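Local structure of 4-alpha-glucanotransferase (Streptococcus agalactiae, 6M6T) at residues G210-G215 against Y290-I295; L338-E343 against T359-M364; E387-Y392 against T439-T444. The protein is an amylomaltase, a TIM-barrel enzyme of the 4-alpha-glucanotransferase family that holds glycan ligands at its pocket. All coordinates share one frame; numbering follows the deposited sequence.

Read from the N terminus, the three contacts come in series, none nesting within or crossing another. Contact 1 closes the loop from strand 212-217 to strand 292-295. Contact 2 closes the short loop over helix 350-359, joining strands 340-342 and 363-366, and contact 3 closes the loop over the helices between strands 389-392 and 443-447. All six strands run parallel in one barrel. Contacts 1 and 2 touch where strand 292-295 pairs with 340-342, through L293 N to P339 O and L293 O to I341 N. Contacts 2 and 3 meet where strands 363-366 and 389-392 pair, through G363 O and I390 N. Contacts 1 and 3 do not touch.

Contact 1. Residues G210-G215 against Y290-I295; sequences GIQIIG and YDYLRI
I214 and Y292 sit side by side in two neighbouring parallel strands, and the backbone bonds around them set the register. Y292 N donates to I213 O (2.9 Å), R294 N to G215 O (2.8 Å), and a weak bond runs from G215 N to Y292 O. I213 O takes a second donor, D291 N at 3.1 Å, so this one carbonyl holds two consecutive amides of the segment 290-295.

The side-chain bond comes from D291. With CG beside its own backbone N (chi1 -51°), the carboxylate is turned to I213, and OD2 accepts from I213 N through its anti lone pair in a nearly straight bond of 167°. In effect the carboxylate extends the ladder of strand bonds by one rung before the bridged pair I214 and Y292, towards the N-terminal ends of the strands. Its other oxygen, OD1, has a long, weak ion pair with K203 and a weak hydrogen bond with N207.

Flat groups make a second set of contacts. The amide of Q212 stacks on the D291 carboxylate with the planes only 12° apart, while Q212 OE1 meets the edge of the Y292 ring, 3.5 Å from CE1. Y290 lays one face of its ring over G215 CA, 3.5 Å from the ring centroid, a CH-pi contact for which the glycine leaves room.

Apolar contact is lighter: I214 CG1 lies 4.1 Å from Y292 CB, I214 CG2 reaches R294 CB at the same distance, and I213 CG2 touches Y290 CD1. The chain of R294 then leads away to a salt bridge with D216. Taken together, the chemistry implies that these two barrel strands are held by backbone bonds, to which the D291 carboxylate adds one at the strand entry, accepting from I213 N much as a main-chain carbonyl would.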
ATOM      1  N   GLY A 210      -3.939 -14.793  16.231  1.00 46.17           N
ATOM      2  CA  GLY A 210      -2.874 -13.958  16.764  1.00 41.95           C
ATOM      3  C   GLY A 210      -2.058 -13.174  15.748  1.00 48.60           C
ATOM      4  O   GLY A 210      -1.085 -12.513  16.145  1.00 47.61           O
ATOM      5  N   ILE A 211      -2.426 -13.204  14.464  1.00 47.67           N
ATOM      6  CA  ILE A 211      -1.718 -12.479  13.408  1.00 47.56           C
ATOM      7  C   ILE A 211      -2.376 -11.118  13.192  1.00 48.85           C
ATOM      8  O   ILE A 211      -3.587 -11.038  12.950  1.00 46.63           O
ATOM      9  CB  ILE A 211      -1.705 -13.288  12.102  1.00 48.63           C
ATOM     10  CG1 ILE A 211      -0.758 -14.466  12.248  1.00 45.64           C
ATOM     11  CG2 ILE A 211      -1.282 -12.402  10.916  1.00 44.23           C
ATOM     12  CD1 ILE A 211       0.564 -14.062  12.907  1.00 45.33           C
ATOM     13  N   GLN A 212      -1.574 -10.050  13.250  1.00 47.08           N
ATOM     14  CA  GLN A 212      -2.047  -8.679  13.091  1.00 40.06           C
ATOM     15  C   GLN A 212      -1.563  -8.080  11.772  1.00 42.84           C
ATOM     16  O   GLN A 212      -0.425  -8.329  11.351  1.00 41.60           O
ATOM     17  CB  GLN A 212      -1.575  -7.822  14.255  1.00 43.55           C
ATOM     18  CG  GLN A 212      -1.956  -8.360  15.623  1.00 52.88           C
ATOM     19  CD  GLN A 212      -2.700  -7.333  16.441  1.00 56.22           C
ATOM     20  OE1 GLN A 212      -2.129  -6.313  16.851  1.00 54.03           O
ATOM     21  NE2 GLN A 212      -3.991  -7.579  16.664  1.00 57.06           N
ATOM     22  N   ILE A 213      -2.426  -7.265  11.137  1.00 39.61           N
ATOM     23  CA  ILE A 213      -2.184  -6.695   9.807  1.00 39.27           C
ATOM     24  C   ILE A 213      -1.724  -5.244   9.922  1.00 42.46           C
ATOM     25  O   ILE A 213      -2.413  -4.404  10.520  1.00 43.12           O
ATOM     26  CB  ILE A 213      -3.446  -6.776   8.929  1.00 40.80           C
ATOM     27  CG1 ILE A 213      -3.883  -8.230   8.766  1.00 38.98           C
ATOM     28  CG2 ILE A 213      -3.209  -6.111   7.569  1.00 30.24           C
ATOM     29  CD1 ILE A 213      -2.846  -9.078   8.058  1.00 37.95           C
ATOM     30  N   ILE A 214      -0.582  -4.938   9.317  1.00 41.56           N
ATOM     31  CA  ILE A 214      -0.144  -3.558   9.132  1.00 44.16           C
ATOM     32  C   ILE A 214      -0.567  -3.112   7.736  1.00 42.25           C
ATOM     33  O   ILE A 214       0.037  -3.508   6.733  1.00 39.82           O
ATOM     34  CB  ILE A 214       1.369  -3.398   9.313  1.00 43.28           C
ATOM     35  CG1 ILE A 214       1.877  -4.165  10.524  1.00 44.02           C
ATOM     36  CG2 ILE A 214       1.726  -1.958   9.440  1.00 37.31           C
ATOM     37  CD1 ILE A 214       3.365  -4.481  10.409  1.00 46.77           C
ATOM     38  N   GLY A 215      -1.596  -2.275   7.680  1.00 43.43           N
ATOM     39  CA  GLY A 215      -1.976  -1.635   6.438  1.00 51.67           C
ATOM     40  C   GLY A 215      -1.182  -0.359   6.132  1.00 54.69           C
ATOM     41  O   GLY A 215      -0.590   0.280   7.004  1.00 44.07           O
ATOM     42  N   TYR A 290      -7.542  -2.169   9.350  1.00 50.54           N
ATOM     43  CA  TYR A 290      -6.307  -2.837   9.715  1.00 49.80           C
ATOM     44  C   TYR A 290      -6.228  -2.980  11.225  1.00 49.03           C
ATOM     45  O   TYR A 290      -7.156  -2.621  11.964  1.00 48.94           O
ATOM     46  CB  TYR A 290      -5.109  -2.065   9.157  1.00 45.94           C
ATOM     47  CG  TYR A 290      -5.275  -1.775   7.683  1.00 46.61           C
ATOM     48  CD1 TYR A 290      -5.410  -2.813   6.758  1.00 49.11           C
ATOM     49  CD2 TYR A 290      -5.328  -0.478   7.214  1.00 48.74           C
ATOM     50  CE1 TYR A 290      -5.560  -2.558   5.400  1.00 46.39           C
ATOM     51  CE2 TYR A 290      -5.486  -0.214   5.856  1.00 52.57           C
ATOM     52  CZ  TYR A 290      -5.601  -1.254   4.960  1.00 45.09           C
ATOM     53  OH  TYR A 290      -5.747  -0.977   3.623  1.00 46.72           O
ATOM     54  N   ASP A 291      -5.117  -3.556  11.674  1.00 46.54           N
ATOM     55  CA  ASP A 291      -4.766  -3.594  13.087  1.00 42.65           C
ATOM     56  C   ASP A 291      -3.693  -2.561  13.430  1.00 49.04           C
ATOM     57  O   ASP A 291      -3.676  -2.023  14.547  1.00 43.99           O
ATOM     58  CB  ASP A 291      -4.275  -4.997  13.475  1.00 42.51           C
ATOM     59  CG  ASP A 291      -5.231  -6.125  13.032  1.00 51.80           C
ATOM     60  OD1 ASP A 291      -6.367  -6.211  13.560  1.00 58.44           O
ATOM     61  OD2 ASP A 291      -4.840  -6.942  12.162  1.00 43.77           O
ATOM     62  N   TYR A 292      -2.812  -2.259  12.479  1.00 45.27           N
ATOM     63  CA  TYR A 292      -1.793  -1.238  12.639  1.00 46.91           C
ATOM     64  C   TYR A 292      -1.716  -0.469  11.332  1.00 44.93           C
ATOM     65  O   TYR A 292      -1.506  -1.074  10.281  1.00 47.42           O
ATOM     66  CB  TYR A 292      -0.423  -1.856  12.982  1.00 45.22           C
ATOM     67  CG  TYR A 292      -0.178  -2.021  14.457  1.00 42.96           C
ATOM     68  CD1 TYR A 292      -0.738  -3.070  15.160  1.00 40.98           C
ATOM     69  CD2 TYR A 292       0.606  -1.112  15.151  1.00 53.55           C
ATOM     70  CE1 TYR A 292      -0.529  -3.216  16.508  1.00 46.42           C
ATOM     71  CE2 TYR A 292       0.828  -1.250  16.517  1.00 51.94           C
ATOM     72  CZ  TYR A 292       0.256  -2.302  17.187  1.00 49.57           C
ATOM     73  OH  TYR A 292       0.472  -2.440  18.539  1.00 58.75           O
ATOM     74  N   LEU A 293      -1.854   0.849  11.393  1.00 44.05           N
ATOM     75  CA  LEU A 293      -1.821   1.679  10.201  1.00 42.60           C
ATOM     76  C   LEU A 293      -0.457   2.334  10.047  1.00 45.33           C
ATOM     77  O   LEU A 293       0.092   2.889  11.000  1.00 47.58           O
ATOM     78  CB  LEU A 293      -2.904   2.757  10.254  1.00 47.38           C
ATOM     79  CG  LEU A 293      -3.153   3.539   8.963  1.00 50.04           C
ATOM     80  CD1 LEU A 293      -4.005   2.712   7.973  1.00 49.71           C
ATOM     81  CD2 LEU A 293      -3.790   4.893   9.275  1.00 44.57           C
ATOM     82  N   ARG A 294       0.061   2.306   8.828  1.00 47.49           N
ATOM     83  CA  ARG A 294       1.366   2.842   8.476  1.00 45.27           C
ATOM     84  C   ARG A 294       1.132   4.020   7.543  1.00 50.07           C
ATOM     85  O   ARG A 294       0.763   3.823   6.379  1.00 49.45           O
ATOM     86  CB  ARG A 294       2.210   1.763   7.805  1.00 39.32           C
ATOM     87  CG  ARG A 294       3.490   2.262   7.183  1.00 51.06           C
ATOM     88  CD  ARG A 294       3.680   1.655   5.807  1.00 53.99           C
ATOM     89  NE  ARG A 294       5.083   1.551   5.405  1.00 57.97           N
ATOM     90  CZ  ARG A 294       5.624   2.179   4.363  1.00 55.72           C
ATOM     91  NH1 ARG A 294       6.919   1.999   4.098  1.00 53.56           N
ATOM     92  NH2 ARG A 294       4.881   2.976   3.592  1.00 45.84           N
ATOM     93  N   ILE A 295       1.313   5.239   8.045  1.00 46.21           N
ATOM     94  CA  ILE A 295       1.078   6.406   7.203  1.00 51.14           C
ATOM     95  C   ILE A 295       2.331   6.665   6.370  1.00 52.40           C
ATOM     96  O   ILE A 295       3.417   6.898   6.906  1.00 51.52           O
ATOM     97  CB  ILE A 295       0.656   7.640   8.019  1.00 43.75           C
ATOM     98  CG1 ILE A 295       0.367   8.806   7.069  1.00 53.63           C
ATOM     99  CG2 ILE A 295       1.697   8.061   9.025  1.00 43.81           C
ATOM    100  CD1 ILE A 295      -0.449   8.443   5.792  1.00 53.30           C
TER

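Contact 2. Residues L338-E343 against T359-M364. With AC1 (4,6-dideoxy-4-{[(1S,4R,5S,6S)-4,5,6-trihydroxy-3-(hydroxymethyl)cyclohex-2-en-1-yl]amino}-alpha-D-glucopyranose), chain J.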
ATOM      1  N   LEU A 338      -3.715   5.813  18.853  1.00 51.89           N
ATOM      2  CA  LEU A 338      -4.033   4.783  17.860  1.00 47.35           C
ATOM      3  C   LEU A 338      -2.790   4.054  17.371  1.00 45.15           C
ATOM      4  O   LEU A 338      -1.705   4.643  17.305  1.00 46.20           O
ATOM      5  CB  LEU A 338      -4.760   5.367  16.638  1.00 47.25           C
ATOM      6  CG  LEU A 338      -5.995   6.224  16.877  1.00 50.36           C
ATOM      7  CD1 LEU A 338      -6.323   7.016  15.609  1.00 44.60           C
ATOM      8  CD2 LEU A 338      -7.173   5.371  17.353  1.00 43.99           C
ATOM      9  N   PRO A 339      -2.932   2.772  16.973  1.00 47.97           N
ATOM     10  CA  PRO A 339      -1.766   2.020  16.487  1.00 45.50           C
ATOM     11  C   PRO A 339      -1.232   2.497  15.146  1.00 50.57           C
ATOM     12  O   PRO A 339      -1.400   1.794  14.140  1.00 46.55           O
ATOM     13  CB  PRO A 339      -2.305   0.595  16.356  1.00 47.45           C
ATOM     14  CG  PRO A 339      -3.751   0.776  16.060  1.00 48.97           C
ATOM     15  CD  PRO A 339      -4.181   1.992  16.833  1.00 44.57           C
ATOM     16  N   ILE A 340      -0.584   3.664  15.107  1.00 43.10           N
ATOM     17  CA  ILE A 340       0.026   4.166  13.878  1.00 42.39           C
ATOM     18  C   ILE A 340       1.527   3.937  13.936  1.00 51.10           C
ATOM     19  O   ILE A 340       2.160   4.128  14.988  1.00 52.39           O
ATOM     20  CB  ILE A 340      -0.266   5.662  13.654  1.00 40.48           C
ATOM     21  CG1 ILE A 340      -1.711   6.014  14.004  1.00 41.87           C
ATOM     22  CG2 ILE A 340       0.065   6.054  12.216  1.00 44.55           C
ATOM     23  CD1 ILE A 340      -2.736   5.123  13.396  1.00 49.39           C
ATOM     24  N   ILE A 341       2.116   3.555  12.805  1.00 48.59           N
ATOM     25  CA  ILE A 341       3.555   3.657  12.628  1.00 47.64           C
ATOM     26  C   ILE A 341       3.809   4.660  11.521  1.00 49.14           C
ATOM     27  O   ILE A 341       3.048   4.734  10.547  1.00 52.58           O
ATOM     28  CB  ILE A 341       4.222   2.302  12.336  1.00 50.78           C
ATOM     29  CG1 ILE A 341       3.864   1.810  10.942  1.00 55.38           C
ATOM     30  CG2 ILE A 341       3.842   1.280  13.401  1.00 51.39           C
ATOM     31  CD1 ILE A 341       4.457   0.456  10.614  1.00 51.62           C
ATOM     32  N   ALA A 342       4.853   5.465  11.701  1.00 48.35           N
ATOM     33  CA  ALA A 342       5.145   6.597  10.836  1.00 39.38           C
ATOM     34  C   ALA A 342       6.336   6.284   9.945  1.00 44.46           C
ATOM     35  O   ALA A 342       7.400   5.887  10.431  1.00 48.56           O
ATOM     36  CB  ALA A 342       5.429   7.840  11.670  1.00 39.96           C
ATOM     37  N   GLU A 343       6.159   6.477   8.648  1.00 44.07           N
ATOM     38  CA  GLU A 343       7.219   6.253   7.667  1.00 50.26           C
ATOM     39  C   GLU A 343       7.971   7.568   7.491  1.00 51.25           C
ATOM     40  O   GLU A 343       7.548   8.440   6.732  1.00 49.85           O
ATOM     41  CB  GLU A 343       6.618   5.755   6.353  1.00 50.96           C
ATOM     42  CG  GLU A 343       7.601   5.061   5.419  1.00 52.96           C
ATOM     43  CD  GLU A 343       8.200   6.013   4.381  1.00 67.93           C
ATOM     44  OE1 GLU A 343       9.413   6.277   4.449  1.00 67.75           O
ATOM     45  OE2 GLU A 343       7.473   6.503   3.482  1.00 68.94           O
ATOM     46  N   THR A 359       4.077  12.664  18.494  1.00 41.47           N
ATOM     47  CA  THR A 359       3.118  11.555  18.407  1.00 45.09           C
ATOM     48  C   THR A 359       3.507  10.355  19.271  1.00 47.45           C
ATOM     49  O   THR A 359       2.623   9.648  19.768  1.00 48.03           O
ATOM     50  CB  THR A 359       2.932  11.078  16.965  1.00 41.41           C
ATOM     51  OG1 THR A 359       4.160  10.538  16.457  1.00 40.86           O
ATOM     52  CG2 THR A 359       2.481  12.203  16.084  1.00 39.61           C
ATOM     53  N   GLY A 360       4.801  10.104  19.470  1.00 46.16           N
ATOM     54  CA  GLY A 360       5.205   8.865  20.097  1.00 40.05           C
ATOM     55  C   GLY A 360       4.995   7.618  19.258  1.00 50.09           C
ATOM     56  O   GLY A 360       5.244   6.512  19.754  1.00 50.35           O
ATOM     57  N   PHE A 361       4.542   7.757  18.006  1.00 43.19           N
ATOM     58  CA  PHE A 361       4.487   6.622  17.101  1.00 40.75           C
ATOM     59  C   PHE A 361       5.892   6.091  16.852  1.00 40.38           C
ATOM     60  O   PHE A 361       6.858   6.855  16.845  1.00 46.50           O
ATOM     61  CB  PHE A 361       3.905   6.999  15.738  1.00 51.00           C
ATOM     62  CG  PHE A 361       2.521   7.581  15.774  1.00 50.09           C
ATOM     63  CD1 PHE A 361       1.563   7.101  16.663  1.00 44.78           C
ATOM     64  CD2 PHE A 361       2.170   8.584  14.868  1.00 42.48           C
ATOM     65  CE1 PHE A 361       0.285   7.632  16.674  1.00 39.32           C
ATOM     66  CE2 PHE A 361       0.910   9.128  14.879  1.00 41.46           C
ATOM     67  CZ  PHE A 361      -0.039   8.649  15.788  1.00 42.02           C
ATOM     68  N   PRO A 362       6.036   4.793  16.616  1.00 48.37           N
ATOM     69  CA  PRO A 362       7.295   4.305  16.046  1.00 47.37           C
ATOM     70  C   PRO A 362       7.572   4.893  14.667  1.00 44.32           C
ATOM     71  O   PRO A 362       6.671   5.138  13.862  1.00 43.71           O
ATOM     72  CB  PRO A 362       7.100   2.782  15.978  1.00 44.04           C
ATOM     73  CG  PRO A 362       5.806   2.484  16.701  1.00 47.70           C
ATOM     74  CD  PRO A 362       5.316   3.733  17.347  1.00 48.64           C
ATOM     75  N   GLY A 363       8.854   5.116  14.402  1.00 44.70           N
ATOM     76  CA  GLY A 363       9.331   5.416  13.078  1.00 43.89           C
ATOM     77  C   GLY A 363      10.152   4.273  12.515  1.00 38.76           C
ATOM     78  O   GLY A 363      10.280   3.209  13.112  1.00 39.92           O
ATOM     79  N   MET A 364      10.736   4.528  11.354  1.00 41.77           N
ATOM     80  CA  MET A 364      11.361   3.469  10.586  1.00 43.42           C
ATOM     81  C   MET A 364      12.882   3.522  10.685  1.00 47.18           C
ATOM     82  O   MET A 364      13.476   4.537  11.059  1.00 55.23           O
ATOM     83  CB  MET A 364      10.920   3.549   9.123  1.00 48.81           C
ATOM     84  CG  MET A 364       9.415   3.370   8.942  1.00 50.18           C
ATOM     85  SD  MET A 364       9.012   2.505   7.417  1.00 51.97           S
ATOM     86  CE  MET A 364       7.356   1.912   7.791  1.00 45.45           C
TER
HETATM   87  C1  AC1 J   2      16.868   8.661   0.112  1.00 81.65           C
HETATM   88  O2  AC1 J   2      16.884  10.554  -1.407  1.00 78.38           O
HETATM   89  C2  AC1 J   2      16.190   9.337  -1.080  1.00 78.11           C
HETATM   90  C4A AC1 J   2       9.165   8.104   0.394  1.00 67.27           C
HETATM   91  C3  AC1 J   2      14.790   9.712  -0.692  1.00 68.79           C
HETATM   92  O3  AC1 J   2      14.205  10.337  -1.827  1.00 73.77           O
HETATM   93  C4  AC1 J   2      14.002   8.459  -0.306  1.00 73.11           C
HETATM   94  N4A AC1 J   2      12.668   8.793   0.199  1.00 70.29           N
HETATM   95  C5  AC1 J   2      14.700   7.706   0.807  1.00 72.54           C
HETATM   96  O5  AC1 J   2      16.101   7.443   0.476  1.00 74.56           O
HETATM   97  C6  AC1 J   2      13.907   6.409   1.069  1.00 60.50           C
HETATM   98  C1B AC1 J   2      11.637   9.005  -0.827  1.00 68.08           C
HETATM   99  C2B AC1 J   2      10.626   9.916  -0.205  1.00 65.36           C
HETATM  100  O2B AC1 J   2      11.341  11.040   0.308  1.00 75.18           O
HETATM  101  C3B AC1 J   2       9.985   9.199   0.956  1.00 61.28           C
HETATM  102  O3B AC1 J   2       9.086  10.063   1.636  1.00 61.21           O
HETATM  103  O4  AC1 J   2       8.612   7.336   1.482  1.00 65.60           O
HETATM  104  C5B AC1 J   2       9.914   7.316  -0.496  1.00 68.53           C
HETATM  105  C7B AC1 J   2      11.069   7.775  -1.131  1.00 70.44           C
HETATM  106  C6B AC1 J   2       9.388   5.936  -0.829  1.00 65.92           C
HETATM  107  O6B AC1 J   2       8.676   5.483   0.324  1.00 68.61           O
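I340 and F361 form the close-packed part of this contact, lying side by side and pointing the same way. I340 CB sits over the centre of the F361 ring, 3.6 Å from its centroid and 9° off the normal, a CH-pi contact, and I340 CG1 meets F361 CZ at 3.6 Å. T359 CB covers the opposite face, offset toward the rim, so the ring is held between its own segment and the strand across from it. T359 OG1 also accepts from F361 N in an ST turn that brings the chain off the end of helix 350-359. Next to the ring comes the one backbone bond between the segments, A342 N to P362 O, at 2.8 Å and almost straight (174°). Even this packed end is not sealed, since L338, F361 and P362 are partly exposed.

Around I341 the fit is looser. The side chains of I341 and P362 cross at about a right angle, CG2 lying 4.0 Å from CG, and I341 CD1 reaches M364 CE only at 4.3 Å. At the pocket end the touch is close again: M364 SD rests on CG of the E343 chain, 3.5 Å away, and that chain bends at chi2 (-94°). Beyond the bend the carboxylate turns from M364 into the pocket, where OE2 accepts from H297 N and, of the two segments, comes nearest to O4 of the bound AC1, at 2.4 Å.

Strand 340-342, helix 350-359 and strand 363-366 make up a beta-alpha-beta crossover of the TIM barrel, and E343, which lines the glycan pocket, stands just after the C-terminal end of strand 340-342, as pocket residues of such barrels do.

Contact 3. Residues E387-Y392 against T439-T444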
ATOM      1  N   GLU A 387      14.205   1.294  20.870  1.00 48.29           N
ATOM      2  CA  GLU A 387      13.115   0.328  20.923  1.00 43.47           C
ATOM      3  C   GLU A 387      11.915   0.811  20.125  1.00 45.63           C
ATOM      4  O   GLU A 387      11.303   0.035  19.385  1.00 46.54           O
ATOM      5  CB  GLU A 387      12.742   0.054  22.384  1.00 50.34           C
ATOM      6  CG  GLU A 387      11.401  -0.646  22.610  1.00 53.73           C
ATOM      7  CD  GLU A 387      10.258   0.347  22.795  1.00 60.14           C
ATOM      8  OE1 GLU A 387       9.301   0.320  21.988  1.00 58.88           O
ATOM      9  OE2 GLU A 387      10.321   1.165  23.741  1.00 67.19           O
ATOM     10  N   ASN A 388      11.575   2.096  20.233  1.00 49.40           N
ATOM     11  CA  ASN A 388      10.383   2.635  19.570  1.00 47.92           C
ATOM     12  C   ASN A 388      10.652   2.920  18.088  1.00 47.24           C
ATOM     13  O   ASN A 388      10.561   4.052  17.613  1.00 46.95           O
ATOM     14  CB  ASN A 388       9.909   3.884  20.294  1.00 41.03           C
ATOM     15  CG  ASN A 388       8.502   4.253  19.940  1.00 44.91           C
ATOM     16  OD1 ASN A 388       7.671   3.379  19.680  1.00 44.31           O
ATOM     17  ND2 ASN A 388       8.210   5.559  19.931  1.00 38.80           N
ATOM     18  N   THR A 389      11.006   1.857  17.361  1.00 43.77           N
ATOM     19  CA  THR A 389      11.179   1.886  15.915  1.00 40.75           C
ATOM     20  C   THR A 389      10.795   0.523  15.340  1.00 43.81           C
ATOM     21  O   THR A 389      10.804  -0.500  16.038  1.00 42.16           O
ATOM     22  CB  THR A 389      12.626   2.229  15.489  1.00 46.97           C
ATOM     23  OG1 THR A 389      13.521   1.185  15.896  1.00 49.47           O
ATOM     24  CG2 THR A 389      13.114   3.569  16.050  1.00 46.83           C
ATOM     25  N   ILE A 390      10.475   0.522  14.046  1.00 41.28           N
ATOM     26  CA  ILE A 390      10.183  -0.688  13.277  1.00 34.39           C
ATOM     27  C   ILE A 390      11.314  -0.864  12.281  1.00 36.43           C
ATOM     28  O   ILE A 390      11.477  -0.035  11.385  1.00 43.48           O
ATOM     29  CB  ILE A 390       8.854  -0.582  12.526  1.00 34.04           C
ATOM     30  CG1 ILE A 390       7.716  -0.119  13.436  1.00 38.23           C
ATOM     31  CG2 ILE A 390       8.556  -1.889  11.809  1.00 44.95           C
ATOM     32  CD1 ILE A 390       7.692  -0.775  14.797  1.00 41.83           C
ATOM     33  N   ALA A 391      12.090  -1.926  12.388  1.00 33.70           N
ATOM     34  CA  ALA A 391      13.273  -2.047  11.546  1.00 33.64           C
ATOM     35  C   ALA A 391      13.026  -2.987  10.376  1.00 37.11           C
ATOM     36  O   ALA A 391      12.444  -4.059  10.542  1.00 39.08           O
ATOM     37  CB  ALA A 391      14.480  -2.521  12.349  1.00 33.50           C
ATOM     38  N   TYR A 392      13.468  -2.556   9.188  1.00 46.30           N
ATOM     39  CA  TYR A 392      13.422  -3.315   7.944  1.00 41.65           C
ATOM     40  C   TYR A 392      14.831  -3.540   7.430  1.00 48.00           C
ATOM     41  O   TYR A 392      15.745  -2.746   7.686  1.00 49.67           O
ATOM     42  CB  TYR A 392      12.650  -2.593   6.827  1.00 42.45           C
ATOM     43  CG  TYR A 392      11.256  -2.246   7.213  1.00 43.13           C
ATOM     44  CD1 TYR A 392      10.988  -1.084   7.912  1.00 37.34           C
ATOM     45  CD2 TYR A 392      10.209  -3.100   6.923  1.00 43.34           C
ATOM     46  CE1 TYR A 392       9.715  -0.773   8.287  1.00 42.80           C
ATOM     47  CE2 TYR A 392       8.927  -2.799   7.298  1.00 46.49           C
ATOM     48  CZ  TYR A 392       8.685  -1.633   7.984  1.00 47.47           C
ATOM     49  OH  TYR A 392       7.404  -1.322   8.359  1.00 47.46           O
ATOM     50  N   THR A 439      18.624  -6.447  16.543  1.00 33.96           N
ATOM     51  CA  THR A 439      18.564  -5.045  16.945  1.00 38.38           C
ATOM     52  C   THR A 439      17.555  -4.828  18.075  1.00 34.43           C
ATOM     53  O   THR A 439      16.652  -5.632  18.306  1.00 34.79           O
ATOM     54  CB  THR A 439      18.200  -4.145  15.756  1.00 38.69           C
ATOM     55  OG1 THR A 439      16.783  -4.139  15.557  1.00 36.82           O
ATOM     56  CG2 THR A 439      18.885  -4.612  14.480  1.00 39.82           C
ATOM     57  N   VAL A 440      17.704  -3.701  18.767  1.00 30.83           N
ATOM     58  CA  VAL A 440      16.876  -3.418  19.933  1.00 32.60           C
ATOM     59  C   VAL A 440      15.475  -2.980  19.530  1.00 37.81           C
ATOM     60  O   VAL A 440      14.669  -2.603  20.391  1.00 38.01           O
ATOM     61  CB  VAL A 440      17.536  -2.353  20.820  1.00 34.31           C
ATOM     62  CG1 VAL A 440      18.928  -2.790  21.176  1.00 34.18           C
ATOM     63  CG2 VAL A 440      17.561  -1.010  20.119  1.00 32.29           C
ATOM     64  N   SER A 441      15.187  -3.002  18.223  1.00 37.33           N
ATOM     65  CA  SER A 441      13.900  -2.535  17.716  1.00 38.62           C
ATOM     66  C   SER A 441      12.766  -3.391  18.267  1.00 39.18           C
ATOM     67  O   SER A 441      12.915  -4.603  18.429  1.00 42.55           O
ATOM     68  CB  SER A 441      13.885  -2.574  16.180  1.00 39.14           C
ATOM     69  OG  SER A 441      14.417  -1.400  15.586  1.00 37.19           O
ATOM     70  N   GLN A 442      11.620  -2.762  18.558  1.00 37.09           N
ATOM     71  CA  GLN A 442      10.512  -3.537  19.105  1.00 35.95           C
ATOM     72  C   GLN A 442       9.958  -4.504  18.078  1.00 41.33           C
ATOM     73  O   GLN A 442       9.572  -5.623  18.438  1.00 42.50           O
ATOM     74  CB  GLN A 442       9.409  -2.622  19.646  1.00 42.71           C
ATOM     75  CG  GLN A 442       8.471  -1.990  18.612  1.00 48.61           C
ATOM     76  CD  GLN A 442       7.494  -0.978  19.236  1.00 55.72           C
ATOM     77  OE1 GLN A 442       7.896   0.092  19.719  1.00 52.35           O
ATOM     78  NE2 GLN A 442       6.206  -1.319  19.227  1.00 61.94           N
ATOM     79  N   THR A 443       9.957  -4.115  16.800  1.00 41.37           N
ATOM     80  CA  THR A 443       9.460  -4.946  15.713  1.00 34.94           C
ATOM     81  C   THR A 443      10.426  -4.888  14.543  1.00 31.42           C
ATOM     82  O   THR A 443      10.942  -3.826  14.214  1.00 39.86           O
ATOM     83  CB  THR A 443       8.068  -4.498  15.243  1.00 36.36           C
ATOM     84  OG1 THR A 443       7.212  -4.280  16.375  1.00 40.77           O
ATOM     85  CG2 THR A 443       7.442  -5.555  14.347  1.00 37.15           C
ATOM     86  N   THR A 444      10.671  -6.029  13.924  1.00 37.22           N
ATOM     87  CA  THR A 444      11.439  -6.113  12.693  1.00 34.96           C
ATOM     88  C   THR A 444      10.609  -6.857  11.663  1.00 36.24           C
ATOM     89  O   THR A 444       9.895  -7.812  11.997  1.00 41.09           O
ATOM     90  CB  THR A 444      12.770  -6.836  12.906  1.00 40.79           C
ATOM     91  OG1 THR A 444      12.521  -8.110  13.526  1.00 39.11           O
ATOM     92  CG2 THR A 444      13.728  -5.984  13.782  1.00 33.33           C
TER
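A beta-alpha-beta step of the TIM barrel, from strand 389-392 by way of helix 428-438 to strand 443-447, brings A391 beside T444 and I390 beside T443 as parallel neighbours. The main strand bond is A391 N to T443 O, 2.9 Å and fairly straight at 164°.

Ahead of strand 389-392 a turn at N388 helps join the two segments. N388 is the centre of an inverse gamma turn, so E387 O accepts from T389 N; it also takes Q442 N at 2.9 Å, in the carbonyl plane and on a lone pair, and one carbonyl thus links both segments. Q442 CB packs against the same oxygen, 3.3 Å from E387 O. A second bond from Q442 N, to T389 O, is weak. The side-chain amide of N388 finds its partner in G360 O.

Hydroxyls add a bond of their own. S441 OG donates to T389 OG1 at 2.8 Å, and the acceptor oxygen, set between its backbone N and carbonyl carbon (chi1 66°), is also bonded to T386 O, so this buried hydroxyl has two polar partners. The same S441 OG lies 3.4 Å from A391 CB, which packs on T444 CG2 at 3.8 Å, on the face where L436 of helix 428-438 covers them. On the face carrying I390 and T443, the isoleucine lies alongside the threonine and its CD1 ends 3.8 Å from T443 CB.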